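Local structure of carboxylesterase SOBER1 (Arabidopsis thaliana, 6AVX) at residues F40-F45 / V55-F60; E80-V85 / G111-A116; I88-I93 / L119-T124; W59-E64 / P72-S77. The protein hydrolyses carboxylic esters with a preference for short acyl chains, shows phospholipase A2 activity toward phosphatidylcholine, and suppresses the hypersensitive response triggered by the bacterial effector AvrBsT. The protein carries 1 engineered substitution. One frame throughout, in Å; residues are numbered along the deposited sequence. Where two conformers were deposited one is given.

How the contacts relate
Contact 1 comes first along the chain. It closes the short loop spanned by strands 45-48 and 54-57 and holds residues 40-45, which follow sheet strand 37-39, against residues 55-60. Contact 4 starts where contact 1 ends, sharing Trp59 and Phe60, and closes a smaller loop at the start of helix 75-94. Contact 2 joins helix 75-94 to helix 109-120, contact 3 the former to the loop at the latter's C-terminal end, with strand 102-107 between the helices in sequence. Their segments alternate along the chain, so they cross; contact 3 lies farther along both partners. Trp59 packs on Ala81 and Leu113 and Phe60 on Ala112, linking contacts 1 and 4 to the helix pair of contact 2.

Contact 1. Residues F40-F45 / V55-F60; sequences FPSAPF and VMRSWF
Phe45 and Arg57 form a non-hydrogen-bonded antiparallel pair with CA atoms 4.3 Å apart, and the segments 40-45 and 55-60 run 146° apart overall. This is the open end of the beta-hairpin made by strands 45-48 and 54-57, beside the parallel sheet of the alpha/beta-hydrolase fold. Just beyond the pair, Ser58 N donates to Pro44 O at 3.0 Å. Arg57 is layered between two residues of the first segment: Phe45 CE2 lies over one face of its guanidinium group and Ser42 CB over the opposite face, while CG of the same arginine rests on the Phe45 ring in a CH-pi contact. The ring and guanidinium planes are inclined by 41°, so this is no parallel stack. With CG beside its own backbone N (chi1 -73°), the Phe45 ring is swung back over the arginine, and Val55 CG1 packs against Phe45 CB at 3.7 Å. Deeper in, Ala43 CB sits over the face of the Trp59 indole, 3.6 Å from the centroid of its six-membered ring, and Pro41 CG meets Trp59 CH2. Trp59 NE1 donates to His12 O, and the Trp59 side chain lies about 9 Å from that of Ser108, the probable nucleophile. Two neighbours and one bond thus fix the guanidinium: Arg57 NH2 donates within its own plane to Ala43 O at 2.8 Å.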
loop_
_atom_site.group_PDB
_atom_site.type_symbol
_atom_site.label_atom_id
_atom_site.label_comp_id
_atom_site.label_asym_id
_atom_site.label_seq_id
_atom_site.Cartn_x
_atom_site.Cartn_y
_atom_site.Cartn_z
ATOM N N PHE A 40 4.701 -5.641 -10.752
ATOM C CA PHE A 40 4.291 -6.498 -9.647
ATOM C C PHE A 40 5.540 -7.204 -9.129
ATOM O O PHE A 40 5.819 -8.345 -9.525
ATOM C CB PHE A 40 3.274 -7.534 -10.117
ATOM C CG PHE A 40 1.913 -6.966 -10.451
ATOM C CD1 PHE A 40 0.875 -7.094 -9.566
ATOM C CD2 PHE A 40 1.677 -6.316 -11.662
ATOM C CE1 PHE A 40 -0.375 -6.583 -9.861
ATOM C CE2 PHE A 40 0.412 -5.820 -11.957
ATOM C CZ PHE A 40 -0.593 -5.955 -11.057
ATOM N N PRO A 41 6.311 -6.563 -8.250
ATOM C CA PRO A 41 7.523 -7.194 -7.704
ATOM C C PRO A 41 7.162 -8.303 -6.732
ATOM O O PRO A 41 6.013 -8.434 -6.293
ATOM C CB PRO A 41 8.233 -6.040 -6.991
ATOM C CG PRO A 41 7.115 -5.145 -6.575
ATOM C CD PRO A 41 6.137 -5.203 -7.729
ATOM N N SER A 42 8.171 -9.098 -6.352
ATOM C CA SER A 42 7.992 -10.170 -5.383
ATOM C C SER A 42 8.901 -9.941 -4.187
ATOM O O SER A 42 10.099 -9.677 -4.352
ATOM C CB SER A 42 8.311 -11.521 -6.003
ATOM O OG SER A 42 7.332 -11.854 -6.961
ATOM N N ALA A 43 8.341 -10.057 -2.998
ATOM C CA ALA A 43 9.109 -9.862 -1.789
ATOM C C ALA A 43 10.139 -10.984 -1.632
ATOM O O ALA A 43 9.932 -12.106 -2.100
ATOM C CB ALA A 43 8.194 -9.875 -0.564
ATOM N N PRO A 44 11.229 -10.730 -0.920
ATOM C CA PRO A 44 12.186 -11.796 -0.620
ATOM C C PRO A 44 11.592 -12.828 0.308
ATOM O O PRO A 44 10.608 -12.591 1.017
ATOM C CB PRO A 44 13.336 -11.069 0.088
ATOM C CG PRO A 44 13.142 -9.612 -0.215
ATOM C CD PRO A 44 11.641 -9.457 -0.311
ATOM N N PHE A 45 12.238 -13.994 0.320
ATOM C CA PHE A 45 11.944 -15.047 1.288
ATOM C C PHE A 45 12.564 -14.680 2.631
ATOM O O PHE A 45 13.792 -14.689 2.789
ATOM C CB PHE A 45 12.477 -16.389 0.786
ATOM C CG PHE A 45 11.668 -16.951 -0.335
ATOM C CD1 PHE A 45 10.452 -17.560 -0.078
ATOM C CD2 PHE A 45 12.081 -16.833 -1.642
ATOM C CE1 PHE A 45 9.673 -18.054 -1.098
ATOM C CE2 PHE A 45 11.298 -17.346 -2.684
ATOM C CZ PHE A 45 10.088 -17.942 -2.397
ATOM N N VAL A 55 9.693 -19.521 6.677
ATOM C CA VAL A 55 10.163 -18.656 5.609
ATOM C C VAL A 55 9.141 -18.632 4.481
ATOM O O VAL A 55 8.616 -19.670 4.062
ATOM C CB VAL A 55 11.542 -19.138 5.119
ATOM C CG1 VAL A 55 11.946 -18.435 3.826
ATOM C CG2 VAL A 55 12.592 -18.941 6.217
ATOM N N MET A 56 8.869 -17.437 3.970
ATOM C CA MET A 56 7.930 -17.237 2.876
ATOM C C MET A 56 8.201 -15.855 2.311
ATOM O O MET A 56 8.913 -15.057 2.917
ATOM C CB MET A 56 6.490 -17.362 3.385
ATOM C CG MET A 56 6.151 -16.383 4.505
ATOM S SD MET A 56 4.659 -16.836 5.404
ATOM C CE MET A 56 5.188 -18.373 6.174
ATOM N N ARG A 57 7.623 -15.562 1.160
ATOM C CA ARG A 57 7.769 -14.214 0.633
ATOM C C ARG A 57 7.080 -13.255 1.588
ATOM O O ARG A 57 5.912 -13.448 1.951
ATOM C CB ARG A 57 7.156 -14.099 -0.752
ATOM C CG ARG A 57 7.883 -14.882 -1.810
ATOM C CD ARG A 57 7.569 -14.331 -3.206
ATOM N NE ARG A 57 8.208 -15.121 -4.261
ATOM C CZ ARG A 57 9.482 -15.028 -4.603
ATOM N NH1 ARG A 57 9.968 -15.824 -5.547
ATOM N NH2 ARG A 57 10.285 -14.147 -4.043
ATOM N N SER A 58 7.796 -12.228 2.019
ATOM C CA SER A 58 7.285 -11.309 3.027
ATOM C C SER A 58 8.037 -9.996 2.912
ATOM O O SER A 58 9.271 -9.978 2.944
ATOM C CB SER A 58 7.510 -11.899 4.410
ATOM O OG SER A 58 7.090 -10.978 5.392
ATOM N N TRP A 59 7.300 -8.889 2.793
ATOM C CA TRP A 59 7.955 -7.594 2.670
ATOM C C TRP A 59 8.703 -7.193 3.932
ATOM O O TRP A 59 9.737 -6.530 3.852
ATOM C CB TRP A 59 6.941 -6.505 2.301
ATOM C CG TRP A 59 6.338 -6.690 0.946
ATOM C CD1 TRP A 59 5.056 -7.060 0.663
ATOM C CD2 TRP A 59 7.003 -6.543 -0.313
ATOM N NE1 TRP A 59 4.891 -7.157 -0.694
ATOM C CE2 TRP A 59 6.066 -6.850 -1.318
ATOM C CE3 TRP A 59 8.296 -6.188 -0.696
ATOM C CZ2 TRP A 59 6.385 -6.820 -2.673
ATOM C CZ3 TRP A 59 8.603 -6.167 -2.037
ATOM C CH2 TRP A 59 7.655 -6.471 -3.004
ATOM N N PHE A 60 8.155 -7.497 5.108
ATOM C CA PHE A 60 8.722 -7.093 6.390
ATOM C C PHE A 60 8.088 -7.995 7.447
ATOM O O PHE A 60 7.037 -8.579 7.223
ATOM C CB PHE A 60 8.482 -5.602 6.668
ATOM C CG PHE A 60 7.026 -5.205 6.701
ATOM C CD1 PHE A 60 6.270 -5.408 7.846
ATOM C CD2 PHE A 60 6.408 -4.601 5.613
ATOM C CE1 PHE A 60 4.920 -5.044 7.885
ATOM C CE2 PHE A 60 5.056 -4.226 5.663
ATOM C CZ PHE A 60 4.325 -4.449 6.798
#

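Contact 2. Residues E80-V85 / G111-A116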
loop_
_atom_site.group_PDB
_atom_site.type_symbol
_atom_site.label_atom_id
_atom_site.label_comp_id
_atom_site.label_asym_id
_atom_site.label_seq_id
_atom_site.Cartn_x
_atom_site.Cartn_y
_atom_site.Cartn_z
ATOM N N GLU A 80 13.594 -1.434 5.644
ATOM C CA GLU A 80 14.276 -2.222 4.624
ATOM C C GLU A 80 13.397 -2.363 3.395
ATOM O O GLU A 80 13.856 -2.218 2.255
ATOM C CB GLU A 80 14.625 -3.601 5.200
ATOM C CG GLU A 80 15.081 -4.651 4.189
ATOM C CD GLU A 80 16.478 -4.429 3.662
ATOM O OE1 GLU A 80 16.905 -5.258 2.836
ATOM O OE2 GLU A 80 17.147 -3.446 4.058
ATOM N N ALA A 81 12.117 -2.661 3.612
ATOM C CA ALA A 81 11.225 -2.824 2.490
ATOM C C ALA A 81 11.019 -1.498 1.788
ATOM O O ALA A 81 11.000 -1.464 0.567
ATOM C CB ALA A 81 9.903 -3.432 2.951
ATOM N N VAL A 82 10.886 -0.399 2.550
ATOM C CA VAL A 82 10.713 0.919 1.939
ATOM C C VAL A 82 11.900 1.246 1.051
ATOM O O VAL A 82 11.739 1.806 -0.031
ATOM C CB VAL A 82 10.482 2.008 3.008
ATOM C CG1 VAL A 82 10.591 3.389 2.402
ATOM C CG2 VAL A 82 9.109 1.852 3.655
ATOM N N LYS A 83 13.112 0.904 1.494
ATOM C CA LYS A 83 14.300 1.194 0.700
ATOM C C LYS A 83 14.189 0.573 -0.682
ATOM O O LYS A 83 14.513 1.210 -1.691
ATOM C CB LYS A 83 15.543 0.672 1.421
ATOM C CG LYS A 83 16.843 0.955 0.705
ATOM C CD LYS A 83 17.997 0.313 1.480
ATOM C CE LYS A 83 19.327 0.448 0.756
ATOM N NZ LYS A 83 20.422 -0.265 1.480
ATOM N N ASN A 84 13.730 -0.669 -0.752
ATOM C CA ASN A 84 13.608 -1.318 -2.047
ATOM C C ASN A 84 12.503 -0.702 -2.892
ATOM O O ASN A 84 12.683 -0.507 -4.098
ATOM C CB ASN A 84 13.363 -2.803 -1.864
ATOM C CG ASN A 84 13.019 -3.465 -3.153
ATOM O OD1 ASN A 84 11.860 -3.819 -3.397
ATOM N ND2 ASN A 84 14.006 -3.587 -4.027
ATOM N N VAL A 85 11.337 -0.415 -2.296
ATOM C CA VAL A 85 10.278 0.250 -3.056
ATOM C C VAL A 85 10.775 1.579 -3.597
ATOM O O VAL A 85 10.550 1.918 -4.761
ATOM C CB VAL A 85 9.009 0.417 -2.200
ATOM C CG1 VAL A 85 7.973 1.264 -2.936
ATOM C CG2 VAL A 85 8.420 -0.928 -1.819
ATOM N N GLY A 111 -0.233 -3.285 1.393
ATOM C CA GLY A 111 -0.874 -2.002 1.647
ATOM C C GLY A 111 -0.180 -1.211 2.745
ATOM O O GLY A 111 0.003 0.002 2.625
ATOM N N ALA A 112 0.203 -1.878 3.833
ATOM C CA ALA A 112 1.036 -1.237 4.843
ATOM C C ALA A 112 2.322 -0.710 4.219
ATOM O O ALA A 112 2.754 0.415 4.500
ATOM C CB ALA A 112 1.331 -2.238 5.954
ATOM N N LEU A 113 2.934 -1.503 3.345
ATOM C CA LEU A 113 4.163 -1.060 2.697
ATOM C C LEU A 113 3.909 0.095 1.754
ATOM O O LEU A 113 4.735 1.013 1.661
ATOM C CB LEU A 113 4.823 -2.223 1.963
ATOM C CG LEU A 113 6.131 -1.884 1.254
ATOM C CD1 LEU A 113 7.145 -1.255 2.181
ATOM C CD2 LEU A 113 6.684 -3.136 0.616
ATOM N N THR A 114 2.792 0.066 1.041
ATOM C CA THR A 114 2.397 1.199 0.204
ATOM C C THR A 114 2.369 2.480 1.017
ATOM O O THR A 114 2.925 3.507 0.608
ATOM C CB THR A 114 1.018 0.938 -0.433
ATOM O OG1 THR A 114 1.141 -0.073 -1.435
ATOM C CG2 THR A 114 0.427 2.181 -1.073
ATOM N N LEU A 115 1.693 2.438 2.160
ATOM C CA LEU A 115 1.574 3.630 2.976
ATOM C C LEU A 115 2.940 4.137 3.404
ATOM O O LEU A 115 3.251 5.327 3.269
ATOM C CB LEU A 115 0.718 3.327 4.198
ATOM C CG LEU A 115 0.370 4.581 4.996
ATOM C CD1 LEU A 115 -0.740 5.354 4.320
ATOM C CD2 LEU A 115 -0.008 4.228 6.424
ATOM N N ALA A 116 3.760 3.252 3.957
ATOM C CA ALA A 116 5.078 3.661 4.424
ATOM C C ALA A 116 5.916 4.222 3.287
ATOM O O ALA A 116 6.638 5.221 3.453
ATOM C CB ALA A 116 5.782 2.464 5.052
#
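Leu113 is the knot of this buried helix-helix contact, reaching from helix 109-120 to three residues of helix 75-94. The two segments cross at -71°, their axes 9.7 Å apart at closest approach. In the alpha/beta-hydrolase fold, helix 109-120 is the one that follows the nucleophile elbow, where Ser108 is the probable nucleophile. Leu113 holds CG anti to its backbone N (chi1 -179°), which extends the side chain across the interface, and the two methyls then divide the work. CD1 lies against Ala81 CB at 3.6 Å and also approaches Val82 CG2, whereas CD2 meets Val85 CG2 at 3.7 Å, these last two side chains reaching toward each other tip to tip. Val82 comes next in buried surface. Its CG2 branch makes the side-chain contacts, touching both Leu113 CD1 and Ala116 CB, the latter at 3.7 Å, while Leu113 CD1 also rests against Val82 N. Ala116, one turn beyond Leu113, has its methyl directed at the partner helix, and this small group is consistent with the close approach of Val82, the two CA atoms 6.7 Å apart. Leu11 of the central sheet packs on both Val85 and Leu113, and Trp59 lies against Leu113 too, so the contact belongs to the hydrophobic core. The side-chain partners are aliphatic, mostly methyl groups: cohesion across these segments comes from van der Waals fit and exclusion of water rather than from directional polar bonds.

Contact 3. Residues I88-I93 / L119-T124; sequences IIDQEI and LLYPKT
Tyr121 carries most of this contact, its ring reaching from the loop at the C-terminal end of helix 109-120 to the side of helix 75-94. Its CG stands anti to the backbone N (chi1 -160°), and the phenol end arrives between Ile89, Asp90 and Ile93, one turn of the helix. The hydroxyl donates to Asp90 OD1 at 2.6 Å, a short bond that uses the carboxylate's anti lone pair, the one facing away from OD2. OD1 lies at the ring edge, near its plane, while the carboxylate as a whole is turned 47° against it. Ile89 CG2 lies over one face, 3.9 Å from the ring centroid, but this isoleucine has two conformers and the contact is doubtful for the other. The next residue, Pro122, places its CD over the opposite face. Ile93 CD1 comes up obliquely to within 3.6 Å of Tyr121 OH. Lys123 follows, its extended chain running alongside Ile93 in the opposite direction and bringing NZ to 4.2 Å from Ile93 CG2; the amine stays 6.7 Å from Asp90 OD1 and can offer at most a distant electrostatic influence. His86, also on helix 75-94, meets the Tyr121 ring edge-to-face. That helix turns Ile88 and Glu92 onto Phe7 of strand 7-11, so the tyrosine docks against a helix that itself borders the central sheet.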
loop_
_atom_site.group_PDB
_atom_site.type_symbol
_atom_site.label_atom_id
_atom_site.label_comp_id
_atom_site.label_asym_id
_atom_site.label_seq_id
_atom_site.Cartn_x
_atom_site.Cartn_y
_atom_site.Cartn_z
ATOM N N ILE A 88 12.823 1.286 -6.710
ATOM C CA ILE A 88 11.995 1.081 -7.897
ATOM C C ILE A 88 11.428 2.410 -8.373
ATOM O O ILE A 88 11.459 2.735 -9.569
ATOM C CB ILE A 88 10.873 0.074 -7.595
ATOM C CG1 ILE A 88 11.452 -1.322 -7.333
ATOM C CG2 ILE A 88 9.844 0.043 -8.737
ATOM C CD1 ILE A 88 10.443 -2.319 -6.780
ATOM N N ILE A 89 10.871 3.193 -7.449
ATOM C CA ILE A 89 10.278 4.475 -7.816
ATOM C C ILE A 89 11.351 5.407 -8.363
ATOM O O ILE A 89 11.141 6.093 -9.374
ATOM C CB ILE A 89 9.546 5.106 -6.617
ATOM C CG1 ILE A 89 8.432 4.187 -6.087
ATOM C CG2 ILE A 89 8.966 6.462 -7.012
ATOM C CD1 ILE A 89 8.009 4.517 -4.676
ATOM N N ASP A 90 12.498 5.473 -7.679
ATOM C CA ASP A 90 13.609 6.311 -8.129
ATOM C C ASP A 90 13.968 6.003 -9.575
ATOM O O ASP A 90 14.200 6.915 -10.381
ATOM C CB ASP A 90 14.856 6.056 -7.279
ATOM C CG ASP A 90 14.803 6.676 -5.893
ATOM O OD1 ASP A 90 13.901 7.465 -5.571
ATOM O OD2 ASP A 90 15.747 6.364 -5.133
ATOM N N GLN A 91 14.067 4.725 -9.909
ATOM C CA GLN A 91 14.488 4.353 -11.257
ATOM C C GLN A 91 13.435 4.737 -12.292
ATOM O O GLN A 91 13.772 5.231 -13.380
ATOM C CB GLN A 91 14.782 2.861 -11.310
ATOM C CG GLN A 91 15.199 2.351 -12.689
ATOM C CD GLN A 91 16.524 2.921 -13.152
ATOM O OE1 GLN A 91 17.307 3.442 -12.354
ATOM N NE2 GLN A 91 16.784 2.821 -14.452
ATOM N N GLU A 92 12.155 4.529 -11.981
ATOM C CA GLU A 92 11.101 4.909 -12.911
ATOM C C GLU A 92 11.119 6.413 -13.167
ATOM O O GLU A 92 10.994 6.854 -14.319
ATOM C CB GLU A 92 9.755 4.444 -12.364
ATOM C CG GLU A 92 8.560 4.725 -13.250
ATOM C CD GLU A 92 8.539 3.941 -14.564
ATOM O OE1 GLU A 92 9.221 2.902 -14.688
ATOM O OE2 GLU A 92 7.821 4.394 -15.479
ATOM N N ILE A 93 11.283 7.219 -12.114
ATOM C CA ILE A 93 11.353 8.667 -12.283
ATOM C C ILE A 93 12.629 9.056 -13.033
ATOM O O ILE A 93 12.606 9.940 -13.901
ATOM C CB ILE A 93 11.189 9.373 -10.920
ATOM C CG1 ILE A 93 9.757 9.174 -10.413
ATOM C CG2 ILE A 93 11.528 10.870 -11.021
ATOM C CD1 ILE A 93 9.538 9.558 -8.955
ATOM N N LEU A 119 4.617 7.766 2.150
ATOM C CA LEU A 119 4.777 8.836 3.136
ATOM C C LEU A 119 6.233 9.214 3.355
ATOM O O LEU A 119 6.504 10.316 3.856
ATOM C CB LEU A 119 4.153 8.430 4.477
ATOM C CG LEU A 119 2.645 8.179 4.496
ATOM C CD1 LEU A 119 2.192 7.617 5.843
ATOM C CD2 LEU A 119 1.903 9.451 4.177
ATOM N N LEU A 120 7.159 8.336 3.023
ATOM C CA LEU A 120 8.577 8.623 3.177
ATOM C C LEU A 120 9.246 9.029 1.871
ATOM O O LEU A 120 10.444 9.318 1.873
ATOM C CB LEU A 120 9.298 7.420 3.795
ATOM C CG LEU A 120 8.972 7.229 5.278
ATOM C CD1 LEU A 120 9.338 5.831 5.742
ATOM C CD2 LEU A 120 9.701 8.286 6.146
ATOM N N TYR A 121 8.524 9.047 0.755
ATOM C CA TYR A 121 9.166 9.373 -0.514
ATOM C C TYR A 121 9.394 10.888 -0.613
ATOM O O TYR A 121 8.540 11.671 -0.192
ATOM C CB TYR A 121 8.303 8.894 -1.705
ATOM C CG TYR A 121 9.158 8.788 -2.941
ATOM C CD1 TYR A 121 9.013 9.667 -4.013
ATOM C CD2 TYR A 121 10.164 7.848 -3.017
ATOM C CE1 TYR A 121 9.843 9.604 -5.101
ATOM C CE2 TYR A 121 11.010 7.778 -4.115
ATOM C CZ TYR A 121 10.834 8.668 -5.158
ATOM O OH TYR A 121 11.680 8.621 -6.255
ATOM N N PRO A 122 10.537 11.337 -1.160
ATOM C CA PRO A 122 10.824 12.784 -1.147
ATOM C C PRO A 122 9.954 13.621 -2.051
ATOM O O PRO A 122 9.974 14.852 -1.916
ATOM C CB PRO A 122 12.292 12.863 -1.578
ATOM C CG PRO A 122 12.871 11.537 -1.232
ATOM C CD PRO A 122 11.747 10.550 -1.448
ATOM N N LYS A 123 9.215 13.017 -2.980
ATOM C CA LYS A 123 8.410 13.729 -3.960
ATOM C C LYS A 123 6.940 13.338 -3.857
ATOM O O LYS A 123 6.604 12.240 -3.404
ATOM C CB LYS A 123 8.917 13.432 -5.366
ATOM C CG LYS A 123 10.368 13.904 -5.526
ATOM C CD LYS A 123 10.946 13.574 -6.867
ATOM C CE LYS A 123 12.406 14.020 -6.943
ATOM N NZ LYS A 123 13.043 13.544 -8.183
ATOM N N THR A 124 6.070 14.255 -4.261
ATOM C CA THR A 124 4.647 13.959 -4.388
ATOM C C THR A 124 4.441 12.961 -5.512
ATOM O O THR A 124 4.949 13.142 -6.620
ATOM C CB THR A 124 3.850 15.225 -4.710
ATOM O OG1 THR A 124 4.201 16.265 -3.781
ATOM C CG2 THR A 124 2.352 14.951 -4.655
#

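Contact 4. Residues W59-E64 / P72-S77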
loop_
_atom_site.group_PDB
_atom_site.type_symbol
_atom_site.label_atom_id
_atom_site.label_comp_id
_atom_site.label_asym_id
_atom_site.label_seq_id
_atom_site.Cartn_x
_atom_site.Cartn_y
_atom_site.Cartn_z
ATOM N N TRP A 59 7.300 -8.889 2.793
ATOM C CA TRP A 59 7.955 -7.594 2.670
ATOM C C TRP A 59 8.703 -7.193 3.932
ATOM O O TRP A 59 9.737 -6.530 3.852
ATOM C CB TRP A 59 6.941 -6.505 2.301
ATOM C CG TRP A 59 6.338 -6.690 0.946
ATOM C CD1 TRP A 59 5.056 -7.060 0.663
ATOM C CD2 TRP A 59 7.003 -6.543 -0.313
ATOM N NE1 TRP A 59 4.891 -7.157 -0.694
ATOM C CE2 TRP A 59 6.066 -6.850 -1.318
ATOM C CE3 TRP A 59 8.296 -6.188 -0.696
ATOM C CZ2 TRP A 59 6.385 -6.820 -2.673
ATOM C CZ3 TRP A 59 8.603 -6.167 -2.037
ATOM C CH2 TRP A 59 7.655 -6.471 -3.004
ATOM N N PHE A 60 8.155 -7.497 5.108
ATOM C CA PHE A 60 8.722 -7.093 6.390
ATOM C C PHE A 60 8.088 -7.995 7.447
ATOM O O PHE A 60 7.037 -8.579 7.223
ATOM C CB PHE A 60 8.482 -5.602 6.668
ATOM C CG PHE A 60 7.026 -5.205 6.701
ATOM C CD1 PHE A 60 6.270 -5.408 7.846
ATOM C CD2 PHE A 60 6.408 -4.601 5.613
ATOM C CE1 PHE A 60 4.920 -5.044 7.885
ATOM C CE2 PHE A 60 5.056 -4.226 5.663
ATOM C CZ PHE A 60 4.325 -4.449 6.798
ATOM N N ASP A 61 8.723 -8.110 8.604
ATOM C CA ASP A 61 8.237 -9.078 9.571
ATOM C C ASP A 61 6.924 -8.610 10.169
ATOM O O ASP A 61 6.720 -7.418 10.413
ATOM C CB ASP A 61 9.271 -9.311 10.666
ATOM C CG ASP A 61 9.005 -10.568 11.467
ATOM O OD1 ASP A 61 8.259 -11.458 11.001
ATOM O OD2 ASP A 61 9.584 -10.650 12.574
ATOM N N VAL A 62 6.049 -9.576 10.427
ATOM C CA VAL A 62 4.719 -9.376 10.995
ATOM C C VAL A 62 4.701 -10.167 12.301
ATOM O O VAL A 62 4.715 -11.406 12.270
ATOM C CB VAL A 62 3.631 -9.858 10.025
ATOM C CG1 VAL A 62 2.247 -9.702 10.648
ATOM C CG2 VAL A 62 3.735 -9.107 8.699
ATOM N N PRO A 63 4.722 -9.510 13.460
ATOM C CA PRO A 63 4.830 -10.269 14.718
ATOM C C PRO A 63 3.596 -11.072 15.074
ATOM O O PRO A 63 3.730 -12.151 15.660
ATOM C CB PRO A 63 5.100 -9.183 15.771
ATOM C CG PRO A 63 5.646 -8.029 15.019
ATOM C CD PRO A 63 5.000 -8.077 13.657
ATOM N N GLU A 64 2.406 -10.592 14.732
ATOM C CA GLU A 64 1.193 -11.111 15.336
ATOM C C GLU A 64 0.034 -10.951 14.381
ATOM O O GLU A 64 -0.030 -10.001 13.592
ATOM C CB GLU A 64 0.813 -10.346 16.608
ATOM C CG GLU A 64 1.455 -10.852 17.877
ATOM C CD GLU A 64 0.662 -10.469 19.116
ATOM O OE1 GLU A 64 -0.415 -9.851 18.973
ATOM O OE2 GLU A 64 1.117 -10.790 20.235
ATOM N N PRO A 72 1.499 -5.424 17.835
ATOM C CA PRO A 72 2.925 -5.125 17.650
ATOM C C PRO A 72 3.350 -5.159 16.184
ATOM O O PRO A 72 2.846 -5.948 15.381
ATOM C CB PRO A 72 3.626 -6.223 18.460
ATOM C CG PRO A 72 2.642 -7.334 18.537
ATOM C CD PRO A 72 1.289 -6.684 18.569
ATOM N N ILE A 73 4.306 -4.285 15.857
ATOM C CA ILE A 73 4.854 -4.108 14.507
ATOM C C ILE A 73 6.384 -4.018 14.592
ATOM O O ILE A 73 6.964 -4.449 15.594
ATOM C CB ILE A 73 4.197 -2.891 13.827
ATOM C CG1 ILE A 73 4.234 -1.685 14.773
ATOM C CG2 ILE A 73 2.754 -3.228 13.433
ATOM C CD1 ILE A 73 3.601 -0.432 14.225
ATOM N N ASP A 74 7.066 -3.470 13.564
ATOM C CA ASP A 74 8.533 -3.610 13.475
ATOM C C ASP A 74 9.107 -2.640 12.427
ATOM O O ASP A 74 9.096 -2.955 11.235
ATOM C CB ASP A 74 8.866 -5.051 13.128
ATOM C CG ASP A 74 10.352 -5.317 13.067
ATOM O OD1 ASP A 74 11.150 -4.362 13.068
ATOM O OD2 ASP A 74 10.735 -6.515 13.007
ATOM N N GLU A 75 9.710 -1.523 12.892
ATOM C CA GLU A 75 10.036 -0.377 12.021
ATOM C C GLU A 75 11.276 -0.595 11.145
ATOM O O GLU A 75 11.276 -0.228 9.962
ATOM C CB GLU A 75 10.207 0.920 12.842
ATOM C CG GLU A 75 10.248 2.185 11.955
ATOM C CD GLU A 75 10.763 3.434 12.663
ATOM O OE1 GLU A 75 11.999 3.588 12.781
ATOM O OE2 GLU A 75 9.935 4.276 13.079
ATOM N N SER A 76 12.371 -1.112 11.706
ATOM C CA SER A 76 13.552 -1.366 10.889
ATOM C C SER A 76 13.214 -2.303 9.737
ATOM O O SER A 76 13.756 -2.167 8.626
ATOM C CB SER A 76 14.661 -1.960 11.756
ATOM O OG SER A 76 14.186 -3.085 12.477
ATOM N N SER A 77 12.336 -3.282 9.997
ATOM C CA SER A 77 11.939 -4.221 8.958
ATOM C C SER A 77 11.123 -3.518 7.876
ATOM O O SER A 77 11.415 -3.665 6.699
ATOM C CB SER A 77 11.217 -5.415 9.571
ATOM O OG SER A 77 11.073 -6.421 8.598
HETATM O O HOH W 1 9.653 -8.514 14.196
HETATM O O HOH W 2 1.743 -7.734 13.656
#
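This is a mixed contact, part polar and water-mediated, part proline packing, in which the loop 59-64 runs beside the residues leading into helix 75-94, on the alpha/beta-hydrolase fold near the probable active site. Asp74 is the N-cap of that helix, its OD1 accepting a weak bond from Ser77 N. The direct link between the segments is made by Ser77, whose OG, set anti to the backbone N (chi1 -169°), accepts from Asp61 N at 2.9 Å in a fairly straight bond (162°) and also lies 3.3 Å from Phe60 CB. The Phe60 ring turns away from this contact toward Gln109 and Ala112 of helix 109-120. The carboxylates of Asp61 and Asp74 approach closely, with OD2 atoms 4.3 Å apart; a water donates to both, and Thr49 OG1 is also bonded to Asp61 OD2, which probably eases the repulsion. Farther along, the Pro63 ring packs on the Pro72 backbone, its CD 3.5 Å from Pro72 O. Glu64 crosses Pro72 at about a right angle, OE1 coming to 3.6 Å from Pro72 CD. A second water bridges the backbones here, accepting from Glu64 N at 3.1 Å and donating to Pro72 O at 2.7 Å.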